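PDB 6GIE: 33-36 kDa outer membrane protein, which probably forms a beta-barrel porin channel that lets small solutes cross the outer membrane of Acinetobacter baumannii. Local coordinates for residues A[108-113]-A[141-146]; A[148-153]-A[192-197]; A[270-275]-A[284-289]. All blocks are in the same frame, centred on the assembly; numbering follows the deposited sequence.

Contact 1: A[108-113]-A[141-146]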
ATOM      1  N   PRO A 108      27.211   0.534  -2.703  1.00 42.20           N
ATOM      2  CA  PRO A 108      28.240  -0.016  -1.843  1.00 49.52           C
ATOM      3  C   PRO A 108      27.942   0.192  -0.346  1.00 55.72           C
ATOM      4  O   PRO A 108      28.526  -0.518   0.471  1.00 62.38           O
ATOM      5  CB  PRO A 108      29.505   0.740  -2.294  1.00 51.12           C
ATOM      6  CG  PRO A 108      29.230   1.011  -3.739  1.00 51.12           C
ATOM      7  CD  PRO A 108      27.776   1.371  -3.772  1.00 44.94           C
ATOM      8  N   TYR A 109      27.041   1.135  -0.005  1.00 62.04           N
ATOM      9  CA  TYR A 109      26.628   1.407   1.384  1.00 53.37           C
ATOM     10  C   TYR A 109      25.321   0.714   1.690  1.00 50.36           C
ATOM     11  O   TYR A 109      25.332  -0.485   1.950  1.00 54.36           O
ATOM     12  CB  TYR A 109      26.521   2.913   1.678  1.00 61.46           C
ATOM     13  CG  TYR A 109      27.818   3.676   1.468  1.00 88.25           C
ATOM     14  CD1 TYR A 109      29.042   3.174   1.939  1.00 85.68           C
ATOM     15  CD2 TYR A 109      27.820   4.902   0.789  1.00 98.25           C
ATOM     16  CE1 TYR A 109      30.216   3.861   1.730  1.00 79.64           C
ATOM     17  CE2 TYR A 109      28.995   5.597   0.585  1.00 91.98           C
ATOM     18  CZ  TYR A 109      30.179   5.072   1.055  1.00 88.50           C
ATOM     19  OH  TYR A 109      31.333   5.769   0.843  1.00120.04           O
ATOM     20  N   LEU A 110      24.206   1.449   1.663  1.00 40.92           N
ATOM     21  CA  LEU A 110      22.926   0.892   1.943  1.00 39.34           C
ATOM     22  C   LEU A 110      22.187   0.816   0.614  1.00 35.69           C
ATOM     23  O   LEU A 110      22.496   1.578  -0.300  1.00 32.49           O
ATOM     24  CB  LEU A 110      22.140   1.806   2.888  1.00 41.72           C
ATOM     25  CG  LEU A 110      22.792   2.280   4.169  1.00 52.76           C
ATOM     26  CD1 LEU A 110      21.957   3.379   4.790  1.00 59.64           C
ATOM     27  CD2 LEU A 110      22.980   1.119   5.135  1.00 49.10           C
ATOM     28  N   PRO A 111      21.186  -0.083   0.521  1.00 30.19           N
ATOM     29  CA  PRO A 111      20.251  -0.028  -0.603  1.00 28.18           C
ATOM     30  C   PRO A 111      19.484   1.275  -0.498  1.00 27.35           C
ATOM     31  O   PRO A 111      19.077   1.683   0.592  1.00 32.95           O
ATOM     32  CB  PRO A 111      19.354  -1.241  -0.379  1.00 27.12           C
ATOM     33  CG  PRO A 111      20.208  -2.164   0.479  1.00 29.52           C
ATOM     34  CD  PRO A 111      20.970  -1.275   1.367  1.00 27.15           C
ATOM     35  N   VAL A 112      19.314   1.924  -1.630  1.00 25.28           N
ATOM     36  CA  VAL A 112      18.632   3.198  -1.736  1.00 24.33           C
ATOM     37  C   VAL A 112      17.292   2.970  -2.526  1.00 21.37           C
ATOM     38  O   VAL A 112      17.087   1.968  -3.147  1.00 19.72           O
ATOM     39  CB  VAL A 112      19.669   4.173  -2.364  1.00 34.91           C
ATOM     40  CG1 VAL A 112      19.070   5.197  -3.321  1.00 31.54           C
ATOM     41  CG2 VAL A 112      20.538   4.792  -1.234  1.00 35.02           C
ATOM     42  N   TYR A 113      16.368   3.894  -2.423  1.00 20.17           N
ATOM     43  CA  TYR A 113      15.028   3.722  -2.872  1.00 19.92           C
ATOM     44  C   TYR A 113      14.491   5.084  -3.273  1.00 19.18           C
ATOM     45  O   TYR A 113      14.786   6.075  -2.593  1.00 19.18           O
ATOM     46  CB  TYR A 113      14.184   3.187  -1.740  1.00 19.17           C
ATOM     47  CG  TYR A 113      12.695   3.175  -2.038  1.00 20.15           C
ATOM     48  CD1 TYR A 113      11.896   4.276  -1.743  1.00 19.30           C
ATOM     49  CD2 TYR A 113      12.078   2.055  -2.565  1.00 19.96           C
ATOM     50  CE1 TYR A 113      10.562   4.278  -2.020  1.00 17.35           C
ATOM     51  CE2 TYR A 113      10.740   2.058  -2.848  1.00 18.04           C
ATOM     52  CZ  TYR A 113       9.985   3.190  -2.559  1.00 19.00           C
ATOM     53  OH  TYR A 113       8.597   3.193  -2.759  1.00 18.65           O
ATOM     54  N   ALA A 141      12.434   9.687  -1.605  1.00 23.35           N
ATOM     55  CA  ALA A 141      13.724   9.062  -1.641  1.00 24.70           C
ATOM     56  C   ALA A 141      13.936   8.486  -0.261  1.00 22.39           C
ATOM     57  O   ALA A 141      13.595   9.125   0.710  1.00 20.80           O
ATOM     58  CB  ALA A 141      14.817  10.121  -1.937  1.00 24.74           C
ATOM     59  N   GLY A 142      14.602   7.350  -0.184  1.00 22.45           N
ATOM     60  CA  GLY A 142      15.038   6.885   1.061  1.00 24.57           C
ATOM     61  C   GLY A 142      15.995   5.754   1.060  1.00 24.37           C
ATOM     62  O   GLY A 142      16.654   5.532   0.088  1.00 21.14           O
ATOM     63  N   ALA A 143      16.083   5.038   2.186  1.00 21.01           N
ATOM     64  CA  ALA A 143      17.068   3.976   2.270  1.00 21.83           C
ATOM     65  C   ALA A 143      16.552   2.795   3.092  1.00 21.74           C
ATOM     66  O   ALA A 143      15.668   2.959   3.920  1.00 19.40           O
ATOM     67  CB  ALA A 143      18.373   4.557   2.879  1.00 23.00           C
ATOM     68  N   MET A 144      17.100   1.612   2.823  1.00 23.11           N
ATOM     69  CA  MET A 144      16.923   0.451   3.669  1.00 24.96           C
ATOM     70  C   MET A 144      18.007   0.426   4.751  1.00 27.62           C
ATOM     71  O   MET A 144      19.135  -0.105   4.575  1.00 32.17           O
ATOM     72  CB  MET A 144      16.897  -0.847   2.880  1.00 27.69           C
ATOM     73  CG  MET A 144      15.426  -1.195   2.595  1.00 50.15           C
ATOM     74  SD  MET A 144      15.179  -2.524   1.466  1.00 53.53           S
ATOM     75  CE  MET A 144      15.834  -4.020   2.241  1.00 37.21           C
ATOM     76  N   LEU A 145      17.645   0.996   5.880  1.00 24.52           N
ATOM     77  CA  LEU A 145      18.579   1.124   6.982  1.00 27.93           C
ATOM     78  C   LEU A 145      18.973  -0.232   7.560  1.00 25.54           C
ATOM     79  O   LEU A 145      20.029  -0.352   8.122  1.00 26.85           O
ATOM     80  CB  LEU A 145      18.014   2.073   8.046  1.00 31.20           C
ATOM     81  CG  LEU A 145      17.760   3.518   7.563  1.00 36.76           C
ATOM     82  CD1 LEU A 145      17.408   4.415   8.744  1.00 45.72           C
ATOM     83  CD2 LEU A 145      18.938   4.152   6.821  1.00 31.51           C
ATOM     84  N   LEU A 146      18.131  -1.248   7.428  1.00 24.63           N
ATOM     85  CA  LEU A 146      18.489  -2.593   7.821  1.00 24.88           C
ATOM     86  C   LEU A 146      17.782  -3.392   6.773  1.00 22.57           C
ATOM     87  O   LEU A 146      16.928  -2.881   6.097  1.00 20.93           O
ATOM     88  CB  LEU A 146      17.986  -2.962   9.244  1.00 27.38           C
ATOM     89  CG  LEU A 146      18.655  -2.403  10.519  1.00 27.99           C
ATOM     90  CD1 LEU A 146      17.970  -2.954  11.771  1.00 28.10           C
ATOM     91  CD2 LEU A 146      20.109  -2.780  10.602  1.00 31.98           C
TER
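P111 and Y113 accept backbone bonds from M144 and G142 through their carbonyl oxygens. M144 N donates to P111 O at 3.0 Å. G142 N donates to Y113 O at 2.7 Å, with an N-H...O angle of 167°. The return bond from Y113 N to G142 O is bent and weak, so the two-way grip of the G142-Y113 hydrogen-bonded pair is uneven. Between these bonds lies the antiparallel non-hydrogen-bonded pair V112-A143, whose CA atoms come within 4.4 Å. CA-H...O contacts supplement the ladder, the shortest running from A141 CA to Y113 O at 3.3 Å.

Apolar contacts gather where the strand pairing ends. L110 has CG placed beside its backbone N (chi1 -51°), and its CD1 meets L145 CD2 at 3.7 Å, the two side chains passing at a slant. The same methyl, L110 CD1, also reaches A143 CB at 4.2 Å. P111 lays its CB against M144 CB at 4.1 Å, next to the bond between their backbones.

The aromatic contribution is more modest, since Y113 touches this strand through CB, with G142 N farther off at the ring's edge. The tyrosine side chain stands on the face opposite V112 and A143. Its hydroxyl is hydrogen-bonded to E102, and Y104 meets the ring edge-to-face.

The pairing lies at the end of two strands of a porin-type barrel wall, where the chain turns a corner at L145. Strand 94-105 flanks it on one side, with V112 bonded to L105. Strand 149-157 flanks it on the other, bonded through A141 and A143, while Q71 from a loop packs against P111 and M144.

Contact 2: A[148-153]-A[192-197]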
ATOM      1  N   ASN A 148      15.097  -5.326   4.879  1.00 21.46           N
ATOM      2  CA  ASN A 148      13.626  -5.222   4.966  1.00 19.44           C
ATOM      3  C   ASN A 148      13.049  -4.053   5.761  1.00 18.45           C
ATOM      4  O   ASN A 148      11.852  -4.054   6.133  1.00 15.74           O
ATOM      5  CB  ASN A 148      13.060  -6.538   5.442  1.00 20.49           C
ATOM      6  CG  ASN A 148      13.645  -7.729   4.674  1.00 27.08           C
ATOM      7  OD1 ASN A 148      13.771  -7.693   3.434  1.00 30.89           O
ATOM      8  ND2 ASN A 148      13.988  -8.790   5.395  1.00 33.62           N
ATOM      9  N   PHE A 149      13.900  -3.056   6.065  1.00 17.40           N
ATOM     10  CA  PHE A 149      13.411  -1.879   6.731  1.00 16.33           C
ATOM     11  C   PHE A 149      13.687  -0.664   5.882  1.00 18.40           C
ATOM     12  O   PHE A 149      14.855  -0.228   5.745  1.00 18.92           O
ATOM     13  CB  PHE A 149      13.966  -1.722   8.165  1.00 16.58           C
ATOM     14  CG  PHE A 149      13.469  -0.468   8.841  1.00 17.07           C
ATOM     15  CD1 PHE A 149      12.104  -0.201   8.949  1.00 18.25           C
ATOM     16  CD2 PHE A 149      14.347   0.453   9.382  1.00 18.63           C
ATOM     17  CE1 PHE A 149      11.620   0.965   9.584  1.00 19.30           C
ATOM     18  CE2 PHE A 149      13.881   1.612  10.033  1.00 19.31           C
ATOM     19  CZ  PHE A 149      12.528   1.886  10.130  1.00 19.10           C
ATOM     20  N   LEU A 150      12.598  -0.094   5.374  1.00 16.75           N
ATOM     21  CA  LEU A 150      12.676   1.049   4.541  1.00 16.86           C
ATOM     22  C   LEU A 150      12.253   2.309   5.290  1.00 17.41           C
ATOM     23  O   LEU A 150      11.150   2.385   5.882  1.00 15.63           O
ATOM     24  CB  LEU A 150      11.767   0.843   3.295  1.00 16.00           C
ATOM     25  CG  LEU A 150      11.533   2.004   2.315  1.00 16.98           C
ATOM     26  CD1 LEU A 150      12.806   2.507   1.650  1.00 19.57           C
ATOM     27  CD2 LEU A 150      10.559   1.530   1.198  1.00 17.82           C
ATOM     28  N   VAL A 151      13.103   3.321   5.206  1.00 16.80           N
ATOM     29  CA  VAL A 151      12.707   4.663   5.554  1.00 18.83           C
ATOM     30  C   VAL A 151      12.790   5.598   4.320  1.00 18.65           C
ATOM     31  O   VAL A 151      13.811   5.638   3.652  1.00 19.03           O
ATOM     32  CB  VAL A 151      13.648   5.210   6.619  1.00 21.92           C
ATOM     33  CG1 VAL A 151      13.168   6.571   7.078  1.00 27.51           C
ATOM     34  CG2 VAL A 151      13.718   4.228   7.728  1.00 22.29           C
ATOM     35  N   ALA A 152      11.758   6.414   4.129  1.00 19.23           N
ATOM     36  CA  ALA A 152      11.633   7.294   2.964  1.00 22.19           C
ATOM     37  C   ALA A 152      10.998   8.637   3.321  1.00 23.11           C
ATOM     38  O   ALA A 152      10.055   8.698   4.089  1.00 20.51           O
ATOM     39  CB  ALA A 152      10.832   6.634   1.907  1.00 21.82           C
ATOM     40  N   VAL A 153      11.593   9.708   2.805  1.00 22.22           N
ATOM     41  CA  VAL A 153      11.064  11.035   3.002  1.00 25.09           C
ATOM     42  C   VAL A 153      10.765  11.589   1.616  1.00 24.78           C
ATOM     43  O   VAL A 153      11.434  11.238   0.664  1.00 22.57           O
ATOM     44  CB  VAL A 153      12.090  11.979   3.681  1.00 27.11           C
ATOM     45  CG1 VAL A 153      12.371  11.526   5.112  1.00 30.52           C
ATOM     46  CG2 VAL A 153      13.370  12.027   2.873  1.00 31.16           C
ATOM     47  N   THR A 192       6.630  14.483   3.276  1.00 31.83           N
ATOM     48  CA  THR A 192       6.145  13.227   3.813  1.00 28.31           C
ATOM     49  C   THR A 192       7.264  12.411   4.342  1.00 26.17           C
ATOM     50  O   THR A 192       8.437  12.573   3.947  1.00 22.77           O
ATOM     51  CB  THR A 192       5.465  12.395   2.739  1.00 32.01           C
ATOM     52  OG1 THR A 192       6.423  12.061   1.724  1.00 27.63           O
ATOM     53  CG2 THR A 192       4.298  13.185   2.136  1.00 34.97           C
ATOM     54  N   ALA A 193       6.901  11.487   5.216  1.00 23.58           N
ATOM     55  CA  ALA A 193       7.876  10.550   5.746  1.00 24.06           C
ATOM     56  C   ALA A 193       7.184   9.277   5.879  1.00 24.15           C
ATOM     57  O   ALA A 193       5.995   9.248   6.291  1.00 25.80           O
ATOM     58  CB  ALA A 193       8.396  10.964   7.128  1.00 24.64           C
ATOM     59  N   ARG A 194       7.920   8.198   5.617  1.00 22.44           N
ATOM     60  CA  ARG A 194       7.354   6.922   5.936  1.00 21.73           C
ATOM     61  C   ARG A 194       8.348   5.795   6.151  1.00 20.60           C
ATOM     62  O   ARG A 194       9.503   5.786   5.644  1.00 16.96           O
ATOM     63  CB  ARG A 194       6.331   6.570   4.834  1.00 27.08           C
ATOM     64  CG  ARG A 194       6.859   6.118   3.507  1.00 24.80           C
ATOM     65  CD  ARG A 194       5.709   5.606   2.579  1.00 27.40           C
ATOM     66  NE  ARG A 194       6.344   5.261   1.298  1.00 19.35           N
ATOM     67  CZ  ARG A 194       6.773   4.057   0.996  1.00 18.55           C
ATOM     68  NH1 ARG A 194       6.517   3.025   1.774  1.00 23.09           N
ATOM     69  NH2 ARG A 194       7.404   3.853  -0.134  1.00 21.00           N
ATOM     70  N   THR A 195       7.834   4.764   6.801  1.00 17.17           N
ATOM     71  CA  THR A 195       8.640   3.600   7.059  1.00 16.75           C
ATOM     72  C   THR A 195       7.884   2.361   6.744  1.00 14.30           C
ATOM     73  O   THR A 195       6.680   2.380   6.810  1.00 12.20           O
ATOM     74  CB  THR A 195       9.076   3.515   8.538  1.00 19.19           C
ATOM     75  OG1 THR A 195       7.950   3.362   9.377  1.00 19.44           O
ATOM     76  CG2 THR A 195       9.801   4.729   8.948  1.00 21.18           C
ATOM     77  N   LYS A 196       8.613   1.314   6.373  1.00 13.59           N
ATOM     78  CA  LYS A 196       8.049   0.033   6.150  1.00 14.81           C
ATOM     79  C   LYS A 196       8.928  -1.106   6.637  1.00 13.71           C
ATOM     80  O   LYS A 196      10.127  -1.162   6.347  1.00 12.14           O
ATOM     81  CB  LYS A 196       7.804  -0.190   4.634  1.00 18.39           C
ATOM     82  CG  LYS A 196       6.906  -1.418   4.295  1.00 18.30           C
ATOM     83  CD  LYS A 196       6.563  -1.382   2.775  1.00 25.23           C
ATOM     84  CE  LYS A 196       6.052  -2.666   2.173  1.00 22.52           C
ATOM     85  NZ  LYS A 196       4.744  -2.984   2.749  1.00 21.23           N
ATOM     86  N   TYR A 197       8.304  -2.081   7.308  1.00 13.65           N
ATOM     87  CA  TYR A 197       9.077  -3.269   7.739  1.00 13.90           C
ATOM     88  C   TYR A 197       8.337  -4.517   7.436  1.00 12.88           C
ATOM     89  O   TYR A 197       7.121  -4.567   7.620  1.00 11.21           O
ATOM     90  CB  TYR A 197       9.404  -3.223   9.276  1.00 16.42           C
ATOM     91  CG  TYR A 197      10.161  -4.461   9.772  1.00 18.49           C
ATOM     92  CD1 TYR A 197      11.508  -4.640   9.480  1.00 21.64           C
ATOM     93  CD2 TYR A 197       9.544  -5.417  10.539  1.00 21.91           C
ATOM     94  CE1 TYR A 197      12.178  -5.748   9.944  1.00 23.52           C
ATOM     95  CE2 TYR A 197      10.232  -6.518  11.016  1.00 21.61           C
ATOM     96  CZ  TYR A 197      11.527  -6.670  10.708  1.00 23.47           C
ATOM     97  OH  TYR A 197      12.184  -7.779  11.120  1.00 32.39           O
TER
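F149 crosses to 192-197 with one side chain that meets three successive residues. Its CB lies 4.0 Å from Y197 CD1, at the edge of the tyrosine ring. From there CG runs anti to the backbone N (chi1 179°), which carries the phenylalanine ring along the neighbouring strand. CD1 of F149 comes to 3.4 Å from K196 O, CE1 lies 3.8 Å from T195 CB, and at the tip CZ approaches T195 CG2 at 4.1 Å. V151 stands on the same face, its CG2 alongside that threonine methyl.

Beneath these side chains runs a regular antiparallel ladder, the wall of a porin-type barrel in which residues alternate between outside and inside. L150 and K196 exchange two backbone bonds, L150 N to K196 O being nearly straight at 168°. A152 and R194 do likewise, and R194 N to A152 O spans 2.7 Å. F149, V151, V153, A193, T195 and Y197 form the outward, largely apolar face.

L150, A152, R194 and K196 turn to the interior. L150 CD2 lies 4.1 Å from R194 NH2, while the extended arginine chain takes NE to a salt bridge with E140. K196 leads away from 148-153 and its NZ is shared between E65 and E211, with F68 of helix 66-69 adding a cation-pi contact.

Contact 3: A[270-275]-A[284-289]. With C8E ((hydroxyethyloxy)tri(ethyloxy)octane), chain C; C8E ((hydroxyethyloxy)tri(ethyloxy)octane), chain D.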
ATOM      1  N   ALA A 270     -10.685  -8.419   2.196  1.00 13.33           N
ATOM      2  CA  ALA A 270     -11.773  -7.674   2.741  1.00 14.34           C
ATOM      3  C   ALA A 270     -11.291  -6.551   3.606  1.00 14.19           C
ATOM      4  O   ALA A 270     -10.277  -6.695   4.304  1.00 13.58           O
ATOM      5  CB  ALA A 270     -12.713  -8.640   3.538  1.00 14.86           C
ATOM      6  N   ASP A 271     -12.052  -5.461   3.639  1.00 16.21           N
ATOM      7  CA  ASP A 271     -11.638  -4.284   4.443  1.00 18.06           C
ATOM      8  C   ASP A 271     -12.860  -3.679   5.105  1.00 18.06           C
ATOM      9  O   ASP A 271     -13.943  -3.549   4.481  1.00 17.72           O
ATOM     10  CB  ASP A 271     -10.980  -3.189   3.559  1.00 20.43           C
ATOM     11  CG  ASP A 271      -9.884  -3.725   2.659  1.00 26.96           C
ATOM     12  OD1 ASP A 271      -8.819  -4.153   3.194  1.00 31.50           O
ATOM     13  OD2 ASP A 271     -10.101  -3.755   1.408  1.00 32.56           O
ATOM     14  N   PHE A 272     -12.710  -3.308   6.367  1.00 17.88           N
ATOM     15  CA  PHE A 272     -13.765  -2.640   7.068  1.00 19.56           C
ATOM     16  C   PHE A 272     -13.135  -1.420   7.707  1.00 21.48           C
ATOM     17  O   PHE A 272     -12.194  -1.563   8.500  1.00 24.03           O
ATOM     18  CB  PHE A 272     -14.386  -3.559   8.127  1.00 20.12           C
ATOM     19  CG  PHE A 272     -15.346  -2.849   9.042  1.00 22.16           C
ATOM     20  CD1 PHE A 272     -16.287  -1.967   8.531  1.00 24.14           C
ATOM     21  CD2 PHE A 272     -15.376  -3.106  10.374  1.00 25.52           C
ATOM     22  CE1 PHE A 272     -17.192  -1.301   9.338  1.00 26.34           C
ATOM     23  CE2 PHE A 272     -16.316  -2.462  11.208  1.00 27.78           C
ATOM     24  CZ  PHE A 272     -17.202  -1.534  10.684  1.00 27.22           C
ATOM     25  N   VAL A 273     -13.692  -0.238   7.442  1.00 23.38           N
ATOM     26  CA  VAL A 273     -13.032   1.038   7.804  1.00 23.69           C
ATOM     27  C   VAL A 273     -14.041   1.987   8.361  1.00 25.93           C
ATOM     28  O   VAL A 273     -15.095   2.201   7.770  1.00 28.29           O
ATOM     29  CB  VAL A 273     -12.292   1.656   6.613  1.00 26.03           C
ATOM     30  CG1 VAL A 273     -11.612   2.983   6.968  1.00 27.10           C
ATOM     31  CG2 VAL A 273     -11.190   0.707   6.139  1.00 26.07           C
ATOM     32  N   LYS A 274     -13.787   2.494   9.545  1.00 25.20           N
ATOM     33  CA  LYS A 274     -14.698   3.412  10.154  1.00 28.81           C
ATOM     34  C   LYS A 274     -14.031   4.743  10.224  1.00 31.97           C
ATOM     35  O   LYS A 274     -12.810   4.790  10.377  1.00 32.09           O
ATOM     36  CB  LYS A 274     -14.974   3.002  11.589  1.00 31.07           C
ATOM     37  CG  LYS A 274     -15.767   1.729  11.720  1.00 33.47           C
ATOM     38  CD  LYS A 274     -16.311   1.465  13.123  1.00 33.78           C
ATOM     39  CE  LYS A 274     -17.457   2.388  13.481  1.00 36.76           C
ATOM     40  NZ  LYS A 274     -18.170   2.015  14.724  1.00 38.11           N
ATOM     41  N   ALA A 275     -14.804   5.834  10.160  1.00 34.30           N
ATOM     42  CA  ALA A 275     -14.222   7.169  10.391  1.00 36.11           C
ATOM     43  C   ALA A 275     -15.178   8.007  11.169  1.00 40.90           C
ATOM     44  O   ALA A 275     -16.377   7.854  11.025  1.00 43.53           O
ATOM     45  CB  ALA A 275     -13.859   7.867   9.086  1.00 34.83           C
ATOM     46  N   ASP A 284     -19.795   8.568  12.516  1.00 75.61           N
ATOM     47  CA  ASP A 284     -20.451   8.698  11.223  1.00 71.20           C
ATOM     48  C   ASP A 284     -20.136   7.515  10.329  1.00 57.40           C
ATOM     49  O   ASP A 284     -20.898   6.566  10.255  1.00 69.13           O
ATOM     50  CB  ASP A 284     -20.065  10.023  10.514  1.00 69.64           C
ATOM     51  CG  ASP A 284     -20.957  11.179  10.918  1.00 80.68           C
ATOM     52  OD1 ASP A 284     -21.877  10.961  11.738  1.00 84.91           O
ATOM     53  OD2 ASP A 284     -20.755  12.307  10.412  1.00 86.49           O
ATOM     54  N   THR A 285     -18.997   7.547   9.673  1.00 48.72           N
ATOM     55  CA  THR A 285     -18.860   6.844   8.406  1.00 46.73           C
ATOM     56  C   THR A 285     -18.212   5.452   8.447  1.00 37.41           C
ATOM     57  O   THR A 285     -17.264   5.225   9.175  1.00 36.98           O
ATOM     58  CB  THR A 285     -18.163   7.790   7.391  1.00 48.16           C
ATOM     59  OG1 THR A 285     -19.107   8.788   6.998  1.00 59.13           O
ATOM     60  CG2 THR A 285     -17.735   7.083   6.140  1.00 46.55           C
ATOM     61  N   GLN A 286     -18.713   4.554   7.616  1.00 34.69           N
ATOM     62  CA  GLN A 286     -18.175   3.178   7.498  1.00 35.37           C
ATOM     63  C   GLN A 286     -18.004   2.789   6.057  1.00 31.99           C
ATOM     64  O   GLN A 286     -18.842   3.141   5.234  1.00 37.98           O
ATOM     65  CB  GLN A 286     -19.117   2.118   8.107  1.00 35.13           C
ATOM     66  CG  GLN A 286     -19.676   2.464   9.457  1.00 40.08           C
ATOM     67  CD  GLN A 286     -20.319   1.281  10.170  1.00 42.94           C
ATOM     68  OE1 GLN A 286     -20.305   0.154   9.672  1.00 45.69           O
ATOM     69  NE2 GLN A 286     -20.867   1.533  11.358  1.00 44.11           N
ATOM     70  N   THR A 287     -16.994   1.979   5.809  1.00 29.23           N
ATOM     71  CA  THR A 287     -16.597   1.501   4.503  1.00 30.20           C
ATOM     72  C   THR A 287     -16.361  -0.002   4.585  1.00 30.67           C
ATOM     73  O   THR A 287     -15.524  -0.469   5.364  1.00 29.25           O
ATOM     74  CB  THR A 287     -15.288   2.183   4.057  1.00 34.31           C
ATOM     75  OG1 THR A 287     -15.515   3.591   3.991  1.00 42.60           O
ATOM     76  CG2 THR A 287     -14.828   1.716   2.661  1.00 34.27           C
ATOM     77  N   ILE A 288     -17.158  -0.762   3.832  1.00 28.56           N
ATOM     78  CA  ILE A 288     -16.954  -2.178   3.661  1.00 24.34           C
ATOM     79  C   ILE A 288     -16.358  -2.362   2.253  1.00 22.46           C
ATOM     80  O   ILE A 288     -16.729  -1.682   1.311  1.00 20.58           O
ATOM     81  CB  ILE A 288     -18.256  -2.952   3.969  1.00 28.50           C
ATOM     82  CG1 ILE A 288     -18.126  -4.418   3.591  1.00 31.47           C
ATOM     83  CG2 ILE A 288     -19.449  -2.371   3.216  1.00 30.15           C
ATOM     84  CD1 ILE A 288     -17.187  -5.178   4.475  1.00 37.10           C
ATOM     85  N   GLY A 289     -15.427  -3.294   2.119  1.00 20.73           N
ATOM     86  CA  GLY A 289     -14.675  -3.458   0.909  1.00 19.69           C
ATOM     87  C   GLY A 289     -14.213  -4.879   0.692  1.00 19.20           C
ATOM     88  O   GLY A 289     -13.941  -5.591   1.640  1.00 20.38           O
TER
HETATM   89  C6  C8E C 302      -9.801 -14.942   5.550  1.00 19.29           C
HETATM   90  C7  C8E C 302     -10.339 -13.658   4.992  1.00 16.75           C
HETATM   91  C8  C8E C 302      -9.958 -13.461   3.541  1.00 15.04           C
HETATM   92  O9  C8E C 302     -11.145 -13.312   2.732  1.00 23.92           O
HETATM   93  C10 C8E C 302     -11.860 -12.087   2.849  1.00 21.55           C
HETATM   94  C11 C8E C 302     -13.146 -12.090   2.033  1.00 30.27           C
HETATM   95  O12 C8E C 302     -14.374 -12.276   2.765  1.00 27.88           O
HETATM   96  C13 C8E C 302     -14.397 -11.944   4.125  1.00 27.32           C
HETATM   97  C14 C8E C 302     -15.742 -11.453   4.610  1.00 24.31           C
HETATM   98  O15 C8E C 302     -15.321 -10.532   5.613  1.00 22.86           O
HETATM   99  C16 C8E C 302     -16.270  -9.710   6.222  1.00 31.39           C
HETATM  100  C17 C8E C 302     -15.560  -8.409   6.552  1.00 28.08           C
HETATM  101  O18 C8E C 302     -14.187  -8.607   6.864  1.00 26.32           O
HETATM  102  C19 C8E C 302     -13.524  -7.340   6.982  1.00 28.68           C
HETATM  103  C20 C8E C 302     -12.050  -7.545   7.322  1.00 33.14           C
HETATM  104  O21 C8E C 302     -11.830  -7.402   8.733  1.00 30.44           O
HETATM  105  O12 C8E D 303     -15.816   1.746  17.455  1.00 50.62           O
HETATM  106  C13 C8E D 303     -16.231   0.401  17.210  1.00 58.15           C
HETATM  107  C14 C8E D 303     -15.070  -0.404  16.643  1.00 53.42           C
HETATM  108  O15 C8E D 303     -15.200  -0.479  15.223  1.00 61.38           O
HETATM  109  C16 C8E D 303     -14.613  -1.629  14.606  1.00 58.01           C
HETATM  110  C17 C8E D 303     -13.311  -1.185  13.964  1.00 63.92           C
HETATM  111  O18 C8E D 303     -12.637  -2.260  13.318  1.00 55.20           O
HETATM  112  C19 C8E D 303     -11.335  -1.901  12.885  1.00 40.05           C
HETATM  113  C20 C8E D 303     -10.312  -1.985  14.005  1.00 48.54           C
HETATM  114  O21 C8E D 303      -9.726  -3.293  14.003  1.00 51.68           O
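F272 presents the edge of its ring to Q286: CE1 lies 3.5 Å from Q286 OE1, and the ring and amide planes stand 61° apart. CG anti to the backbone N (chi1 171°) brings CD1 to T287 O as well. K274 lies alongside Q286 and points the same way, its CE 4.1 Å from Q286 NE2. On the other face, V273 CB rests 4.0 Å from T287 CB.

The antiparallel backbone of the hairpin sets these side chains in place. V273 and T287 exchange bonds in the carbonyl planes, T287 N to V273 O at 2.7 Å. D271 N reaches G289 O at 2.8 Å from above the carbonyl plane, and the return bond is weak.

Farther out, strands 252-261 and 22-35 flank the pair, and T285 OG1 is hydrogen-bonded to Y250. Two detergent molecules lie against the face bearing F272 and K274: O15 of one, which also packs on the F272 ring, comes within 3.1 Å of K274 CD, and C10 of the other within 3.6 Å of A270 CB. Such amphiphilic chains beside F272, K274 and A270, on a face shared with Q286, imply an outer barrel surface that mixes apolar and polar groups, consistent with a membrane-facing wall.

From the N terminus, 108-113 pairs with 141-146 to close the first loop, which spans the unmodelled residues 123-133. A tight turn then leads directly into 148-153, and contact 2 closes a second, longer loop containing the unmodelled 159-188. Much later, contact 3 zips up the hairpin around the missing 278-283. The three stand in series, neither enclosing nor crossing one another. Contacts 1 and 2 adjoin through strands 135-146 and 149-157, where A143 N lies 2.8 Å from V151 O. Contact 3 is across the barrel, its centre about 35 Å from that of contact 1, and its strand 285-295 pairs with 22-35, joining the chain's two ends.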